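Local coordinates for kinase-associated protein B (Bacillus cereus, PDB 1Y71) that is of unknown function but probably associates with a kinase, and is built on an SH3-like beta domain, at residues G16-G21 with T74-Q79; K38-L43 with G86-Y91; K44-G49 with H63-L68. One frame throughout, in Å; residues are numbered along the deposited sequence.

Interaction 1. Residues G16-G21 with T74-Q79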
# COMPACT_ATOMS: atom_id res chain seq x y z
N GLY B 16 7.98 9.72 -5.36
CA GLY B 16 9.30 9.94 -5.94
C GLY B 16 9.21 9.76 -7.45
O GLY B 16 8.51 8.87 -7.95
N ILE B 17 9.94 10.61 -8.16
CA ILE B 17 10.00 10.55 -9.60
C ILE B 17 11.39 10.06 -9.93
O ILE B 17 12.37 10.62 -9.42
CB ILE B 17 9.77 11.94 -10.25
CG1 ILE B 17 8.33 12.39 -9.99
CG2 ILE B 17 10.04 11.83 -11.80
CD1 ILE B 17 8.08 13.90 -10.33
N TYR B 18 11.46 8.99 -10.73
CA TYR B 18 12.72 8.37 -11.08
C TYR B 18 12.62 7.88 -12.52
O TYR B 18 11.74 7.06 -12.83
CB TYR B 18 13.00 7.17 -10.17
CG TYR B 18 14.31 6.47 -10.47
CD1 TYR B 18 15.53 6.97 -9.95
CD2 TYR B 18 14.35 5.32 -11.27
CE1 TYR B 18 16.75 6.34 -10.23
CE2 TYR B 18 15.55 4.69 -11.55
CZ TYR B 18 16.74 5.19 -11.03
OH TYR B 18 17.94 4.55 -11.28
N LYS B 19 13.51 8.39 -13.37
CA LYS B 19 13.58 8.01 -14.79
C LYS B 19 12.23 8.04 -15.47
O LYS B 19 11.88 7.11 -16.23
CB LYS B 19 14.26 6.64 -14.94
CG LYS B 19 15.70 6.66 -14.37
CD LYS B 19 16.65 5.91 -15.24
CE LYS B 19 18.06 6.55 -15.16
NZ LYS B 19 18.70 6.13 -13.90
N THR B 20 11.51 9.13 -15.19
CA THR B 20 10.17 9.44 -15.74
C THR B 20 9.02 8.63 -15.12
O THR B 20 7.84 8.89 -15.43
CB THR B 20 10.07 9.34 -17.31
OG1 THR B 20 9.93 7.96 -17.73
CG2 THR B 20 11.27 9.99 -18.01
N GLY B 21 9.35 7.67 -14.26
CA GLY B 21 8.34 6.92 -13.55
C GLY B 21 7.99 7.73 -12.29
O GLY B 21 8.76 8.58 -11.86
N THR B 74 15.88 2.95 -4.22
CA THR B 74 16.55 3.73 -5.25
C THR B 74 16.81 5.13 -4.70
O THR B 74 16.02 5.66 -3.93
CB THR B 74 15.77 3.72 -6.62
OG1 THR B 74 14.85 4.80 -6.70
CG2 THR B 74 15.00 2.42 -6.82
N ASN B 75 17.96 5.67 -5.05
CA ASN B 75 18.32 7.04 -4.75
C ASN B 75 17.58 8.05 -5.62
O ASN B 75 17.60 7.96 -6.85
CB ASN B 75 19.82 7.22 -4.90
CG ASN B 75 20.29 8.56 -4.39
OD1 ASN B 75 19.88 8.99 -3.30
ND2 ASN B 75 21.17 9.22 -5.13
N ILE B 76 16.92 9.01 -4.97
CA ILE B 76 16.13 10.02 -5.68
C ILE B 76 16.51 11.41 -5.21
O ILE B 76 16.49 11.67 -4.00
CB ILE B 76 14.58 9.74 -5.54
CG1 ILE B 76 14.25 8.36 -6.10
CG2 ILE B 76 13.71 10.81 -6.27
CD1 ILE B 76 12.82 7.97 -5.93
N PRO B 77 16.81 12.33 -6.15
CA PRO B 77 17.17 13.69 -5.75
C PRO B 77 16.02 14.31 -4.96
O PRO B 77 14.84 14.05 -5.27
CB PRO B 77 17.37 14.42 -7.10
CG PRO B 77 17.56 13.35 -8.11
CD PRO B 77 16.77 12.17 -7.62
N GLU B 78 16.36 15.13 -3.98
CA GLU B 78 15.38 15.67 -3.02
C GLU B 78 14.26 16.52 -3.65
O GLU B 78 13.16 16.60 -3.10
CB GLU B 78 16.08 16.41 -1.87
CG GLU B 78 16.65 17.77 -2.26
CD GLU B 78 17.68 18.34 -1.27
OE1 GLU B 78 17.97 17.70 -0.22
OE2 GLU B 78 18.22 19.45 -1.56
N GLN B 79 14.53 17.12 -4.80
CA GLN B 79 13.55 17.99 -5.50
C GLN B 79 12.42 17.16 -6.08
O GLN B 79 11.34 17.69 -6.39
CB GLN B 79 14.20 18.72 -6.69
CG GLN B 79 15.68 19.05 -6.50
CD GLN B 79 16.60 18.13 -7.28
OE1 GLN B 79 16.49 18.00 -8.50
NE2 GLN B 79 17.53 17.51 -6.58
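The ring of Y18 lies between its own neighbour and the other strand: K19 CG sits on one face, while T74 OG1 stands over the opposite one, 4.0 Å from Y18 CD1 and displaced toward the rim. N75 O and I76 CG1 approach the same ring obliquely, with Y18 CE1 3.8 Å from N75 O. These strands, 13-18 and 73-77, belong to the strongly bent antiparallel sheet of an SH3-like domain. They are not neighbours in its strand order, and the short segments run 103° apart, their axes coming no closer than 7.3 Å. No hydrogen bond crosses; the gap is bridged by side chains meeting each other and the opposite backbone. Y18 can span it because its CG is anti to the backbone N (chi1 -179°), which carries the ring across to T74 and N75. T74 OG1 is buried against it without a hydrogen-bonding partner in the model.

At the end of the strand, Y18 to G21 form a type I' turn, the tight hairpin connection into strand 21-31, closed by backbone bonds in both directions between Y18 and G21. N75 OD1 is hydrogen-bonded to R31 and S34. I76 packs on the backbone of strand 13-18: its CD1 lies 4.0 Å from G16 CA, where glycine has no side chain, and its CG2 packs 3.4 Å from I17 O.

Interaction 2. Residues K38-L43 with G86-Y91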
# COMPACT_ATOMS: atom_id res chain seq x y z
N LYS B 38 12.27 3.36 -0.64
CA LYS B 38 11.80 2.00 -0.83
C LYS B 38 10.45 2.05 -1.54
O LYS B 38 9.47 2.57 -0.99
CB LYS B 38 11.70 1.27 0.51
CG LYS B 38 11.30 -0.22 0.48
CD LYS B 38 10.64 -0.65 1.82
CE LYS B 38 11.59 -1.05 2.94
NZ LYS B 38 10.84 -1.09 4.31
N VAL B 39 10.40 1.48 -2.73
CA VAL B 39 9.21 1.56 -3.59
C VAL B 39 8.09 0.67 -3.03
O VAL B 39 8.28 -0.52 -2.74
CB VAL B 39 9.53 1.16 -5.05
CG1 VAL B 39 8.26 1.05 -5.92
CG2 VAL B 39 10.50 2.12 -5.66
N LEU B 40 6.91 1.27 -2.88
CA LEU B 40 5.73 0.51 -2.42
C LEU B 40 4.61 0.37 -3.46
O LEU B 40 3.82 -0.59 -3.41
CB LEU B 40 5.17 1.13 -1.14
CG LEU B 40 6.14 1.18 0.03
CD1 LEU B 40 5.55 2.04 1.18
CD2 LEU B 40 6.57 -0.23 0.56
N ALA B 41 4.50 1.36 -4.35
CA ALA B 41 3.46 1.37 -5.35
C ALA B 41 3.89 2.21 -6.54
O ALA B 41 4.77 3.06 -6.41
CB ALA B 41 2.16 1.90 -4.78
N VAL B 42 3.26 1.95 -7.68
CA VAL B 42 3.49 2.70 -8.91
C VAL B 42 2.33 3.65 -9.22
O VAL B 42 1.19 3.23 -9.29
CB VAL B 42 3.70 1.78 -10.13
CG1 VAL B 42 4.13 2.63 -11.39
CG2 VAL B 42 4.74 0.68 -9.81
N LEU B 43 2.64 4.94 -9.41
CA LEU B 43 1.67 5.94 -9.85
C LEU B 43 1.75 6.23 -11.35
O LEU B 43 0.73 6.48 -12.02
CB LEU B 43 1.85 7.28 -9.09
CG LEU B 43 1.45 7.35 -7.63
CD1 LEU B 43 1.85 8.72 -7.05
CD2 LEU B 43 -0.03 7.06 -7.40
N GLY B 86 -1.75 10.04 1.12
CA GLY B 86 -2.89 9.28 0.60
C GLY B 86 -2.76 7.80 1.00
O GLY B 86 -1.78 7.42 1.68
N GLU B 87 -3.72 6.98 0.55
CA GLU B 87 -3.65 5.54 0.77
C GLU B 87 -2.57 4.96 -0.10
O GLU B 87 -2.26 5.52 -1.16
CB GLU B 87 -5.01 4.84 0.52
CG GLU B 87 -6.10 5.24 1.54
CD GLU B 87 -7.38 4.46 1.36
OE1 GLU B 87 -7.43 3.60 0.47
OE2 GLU B 87 -8.34 4.71 2.11
N ILE B 88 -1.99 3.86 0.35
CA ILE B 88 -0.96 3.19 -0.42
C ILE B 88 -1.63 2.04 -1.17
O ILE B 88 -2.17 1.11 -0.55
CB ILE B 88 0.21 2.69 0.47
CG1 ILE B 88 0.81 3.87 1.26
CG2 ILE B 88 1.28 1.96 -0.40
CD1 ILE B 88 1.85 3.45 2.23
N PRO B 89 -1.62 2.10 -2.50
CA PRO B 89 -2.24 1.03 -3.27
C PRO B 89 -1.38 -0.23 -3.22
O PRO B 89 -0.20 -0.15 -2.92
CB PRO B 89 -2.25 1.57 -4.71
CG PRO B 89 -1.29 2.65 -4.75
CD PRO B 89 -1.06 3.16 -3.35
N ASP B 90 -2.00 -1.36 -3.52
CA ASP B 90 -1.28 -2.61 -3.71
C ASP B 90 -0.33 -2.46 -4.88
O ASP B 90 -0.74 -1.97 -5.95
CB ASP B 90 -2.27 -3.73 -4.02
CG ASP B 90 -1.57 -5.03 -4.29
OD1 ASP B 90 -1.45 -5.47 -5.48
OD2 ASP B 90 -1.16 -5.62 -3.29
N TYR B 91 0.93 -2.88 -4.70
CA TYR B 91 1.97 -2.60 -5.68
C TYR B 91 1.50 -3.18 -7.03
O TYR B 91 1.49 -2.48 -8.05
CB TYR B 91 3.34 -3.23 -5.31
CG TYR B 91 4.34 -3.12 -6.45
CD1 TYR B 91 5.20 -2.03 -6.55
CD2 TYR B 91 4.41 -4.10 -7.44
CE1 TYR B 91 6.09 -1.90 -7.60
CE2 TYR B 91 5.30 -4.00 -8.52
CZ TYR B 91 6.13 -2.91 -8.59
OH TYR B 91 7.00 -2.82 -9.65
O HOH W 1 2.16 -2.23 -1.90
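A classic beta bulge in strand 34-42 of the SH3-like sheet, where L40 and A41 both face I24, receives the start of helix 91-104 and the loop leading into it. Y91, the first residue of the helix, covers the most surface here. Its CG is anti to the backbone N (chi1 171°), which sends the ring across the strand, with CE1 between V39 and V42. Y91 CB comes within 3.3 Å of L40 O, and that carbonyl oxygen lies at the ring's edge, near its plane. V39 CG1 is also at the edge, 4.0 Å from Y91 CE1. V42 CG2 meets the same CE1 obliquely at 3.7 Å, so the two valines converge on a single ring carbon. The phenol end continues past the strand to a hydrogen bond between Y91 OH and L68 O, which fixes the far end of the ring.

The loop before the helix packs on the side chains of the two bulge residues. I88 CG2 touches L40 CB at 4.0 Å, and the two CD1 methyls of these residues also meet; L40 further packs on I88 of the second subunit, so this apolar patch runs on into the dimer interface. D90 is the helix N-cap, its OD1 taking the backbone N of E93, while S94 OG bonds to V42 N and so ties the first turn to the strand.

One water bridges the backbones, 2.8 Å from L40 O and weakly bonded to Y91 N. The proline ring of P89 closes on the small side chain of the bulge, with P89 CG 3.5 Å from A41 CB.

Interaction 3. Residues K44-G49 with H63-L68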
# COMPACT_ATOMS: atom_id res chain seq x y z
N LYS B 44 2.97 6.21 -11.88
CA LYS B 44 3.15 6.44 -13.32
C LYS B 44 4.23 5.53 -13.83
O LYS B 44 5.33 5.49 -13.27
CB LYS B 44 3.48 7.92 -13.61
CG LYS B 44 3.84 8.16 -15.09
CD LYS B 44 4.45 9.54 -15.24
CE LYS B 44 4.53 9.95 -16.70
NZ LYS B 44 5.93 9.92 -17.22
N HIS B 45 3.88 4.75 -14.85
CA HIS B 45 4.83 3.84 -15.48
C HIS B 45 5.76 4.68 -16.36
O HIS B 45 5.31 5.66 -16.98
CB HIS B 45 4.11 2.72 -16.25
CG HIS B 45 5.01 1.57 -16.62
ND1 HIS B 45 5.81 1.59 -17.74
CD2 HIS B 45 5.24 0.39 -16.01
CE1 HIS B 45 6.49 0.46 -17.81
NE2 HIS B 45 6.17 -0.28 -16.76
N PRO B 46 7.07 4.36 -16.33
CA PRO B 46 8.02 5.20 -17.07
C PRO B 46 7.83 5.16 -18.60
O PRO B 46 7.30 4.19 -19.17
CB PRO B 46 9.37 4.58 -16.74
CG PRO B 46 9.04 3.15 -16.35
CD PRO B 46 7.77 3.31 -15.56
N VAL B 47 8.31 6.23 -19.21
CA VAL B 47 8.26 6.39 -20.65
C VAL B 47 9.22 5.38 -21.27
O VAL B 47 10.25 5.06 -20.68
CB VAL B 47 8.65 7.86 -21.03
CG1 VAL B 47 8.38 8.13 -22.50
CG2 VAL B 47 7.79 8.81 -20.29
N GLN B 48 8.88 4.88 -22.46
CA GLN B 48 9.73 3.91 -23.15
C GLN B 48 10.64 4.58 -24.18
O GLN B 48 10.39 5.71 -24.60
CB GLN B 48 8.85 2.87 -23.85
CG GLN B 48 7.87 2.18 -22.90
CD GLN B 48 8.56 1.53 -21.72
OE1 GLN B 48 8.46 2.00 -20.58
NE2 GLN B 48 9.27 0.44 -21.98
N GLY B 49 11.70 3.87 -24.57
CA GLY B 49 12.59 4.31 -25.65
C GLY B 49 13.91 4.79 -25.08
O GLY B 49 14.01 5.01 -23.87
N HIS B 63 14.39 0.39 -26.70
CA HIS B 63 14.37 -0.64 -25.68
C HIS B 63 13.27 -0.41 -24.64
O HIS B 63 12.75 0.69 -24.50
CB HIS B 63 15.74 -0.75 -24.98
CG HIS B 63 16.11 0.45 -24.17
ND1 HIS B 63 15.39 0.85 -23.06
CD2 HIS B 63 17.14 1.33 -24.29
CE1 HIS B 63 15.95 1.93 -22.54
NE2 HIS B 63 17.01 2.24 -23.27
N GLU B 64 12.94 -1.46 -23.90
CA GLU B 64 11.97 -1.33 -22.85
C GLU B 64 12.58 -0.70 -21.61
O GLU B 64 13.80 -0.71 -21.40
CB GLU B 64 11.33 -2.68 -22.53
CG GLU B 64 12.25 -3.67 -21.90
CD GLU B 64 11.52 -4.94 -21.53
OE1 GLU B 64 11.89 -5.55 -20.49
OE2 GLU B 64 10.57 -5.32 -22.28
N ARG B 65 11.72 -0.13 -20.79
CA ARG B 65 12.13 0.48 -19.53
C ARG B 65 11.14 -0.02 -18.49
O ARG B 65 9.96 0.34 -18.53
CB ARG B 65 12.12 2.00 -19.66
CG ARG B 65 12.23 2.76 -18.33
CD ARG B 65 12.65 4.21 -18.56
NE ARG B 65 13.94 4.31 -19.25
CZ ARG B 65 14.09 4.55 -20.56
NH1 ARG B 65 13.03 4.73 -21.35
NH2 ARG B 65 15.32 4.63 -21.07
N ARG B 66 11.61 -0.87 -17.58
CA ARG B 66 10.78 -1.40 -16.48
C ARG B 66 10.56 -0.40 -15.33
O ARG B 66 11.44 0.37 -14.99
CB ARG B 66 11.41 -2.68 -15.88
CG ARG B 66 11.26 -3.94 -16.68
CD ARG B 66 11.99 -5.12 -15.99
NE ARG B 66 11.45 -6.37 -16.50
CZ ARG B 66 10.83 -7.30 -15.77
NH1 ARG B 66 10.66 -7.16 -14.46
NH2 ARG B 66 10.38 -8.38 -16.38
N ALA B 67 9.37 -0.44 -14.71
CA ALA B 67 9.12 0.22 -13.43
C ALA B 67 10.07 -0.30 -12.36
O ALA B 67 10.53 -1.45 -12.44
CB ALA B 67 7.65 0.02 -12.98
N LEU B 68 10.36 0.52 -11.35
CA LEU B 68 11.03 0.01 -10.17
C LEU B 68 10.17 -1.11 -9.54
O LEU B 68 8.92 -1.06 -9.57
CB LEU B 68 11.25 1.12 -9.16
CG LEU B 68 12.12 2.28 -9.66
CD1 LEU B 68 12.14 3.42 -8.62
CD2 LEU B 68 13.55 1.77 -10.01
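R65 reaches across to the 44-49 segment and makes the main polar grip, with three of the four hydrogen bonds across the segments. Its CG is anti to the backbone N, and a bend at chi3 turns the guanidinium to meet two main-chain carbonyls edge-on. NH1 serves both, bonding to V47 O at 2.9 Å and to G49 O at 2.7 Å, both nearly straight. Both oxygens lie close to the guanidinium plane, but the carbonyls are met differently: the donor lies in the plane of the G49 carbonyl and is tilted 30° from that of V47. NH2 adds a weak bond to G49 O, making a fork on that oxygen. A weak backbone bond from G49 N to H63 O, 3.3 Å long, ties the outer ends of the segments. The imidazole of H63 lies with one face toward G49 C, while its ND1 bonds to E64 O at 2.8 Å.

Apolar contact comes from the aliphatic part of the same arginine, which crosses P46, with R65 CG 3.7 Å from P46 CB. P46 CD also packs on A67 CB. H45 joins them from the helix side: its CD2 lies 3.9 Å from A67 CB. Beyond the segments, H45 NE2 and A67 N both bond to Y128 OH, and Q48 is packed on T120 and L124 of helix 112-127.

These are two irregular segments running almost antiparallel, 165° apart, without regular strand pairing. Joined by arginine-to-carbonyl bonds and proline packing and laid against the C-terminal helical region, they flank unmodelled residues 50-61 in the connection between strands 34-42 and 73-77 of the SH3-like sheet.

In the fold
Along the chain, interaction 3 is nested inside the loops closed by interactions 1 and 2, whose own segments alternate. Interactions 1 and 2 share one antiparallel sheet, in which strands 73-77 and 34-42 are neighbours; their centres are about 15 Å apart and they do not touch. Interaction 3 touches both, its centre about 13 Å from that of interaction 1 and about 17 Å from that of interaction 2. T20 in the hairpin turn bonds to V47 N and K44 NZ, while the CD1 methyl of L68 packs on T74 and V39. Residues 44-49 and 63-68 thus connect the bent sheet to helices 91-104 and 112-127.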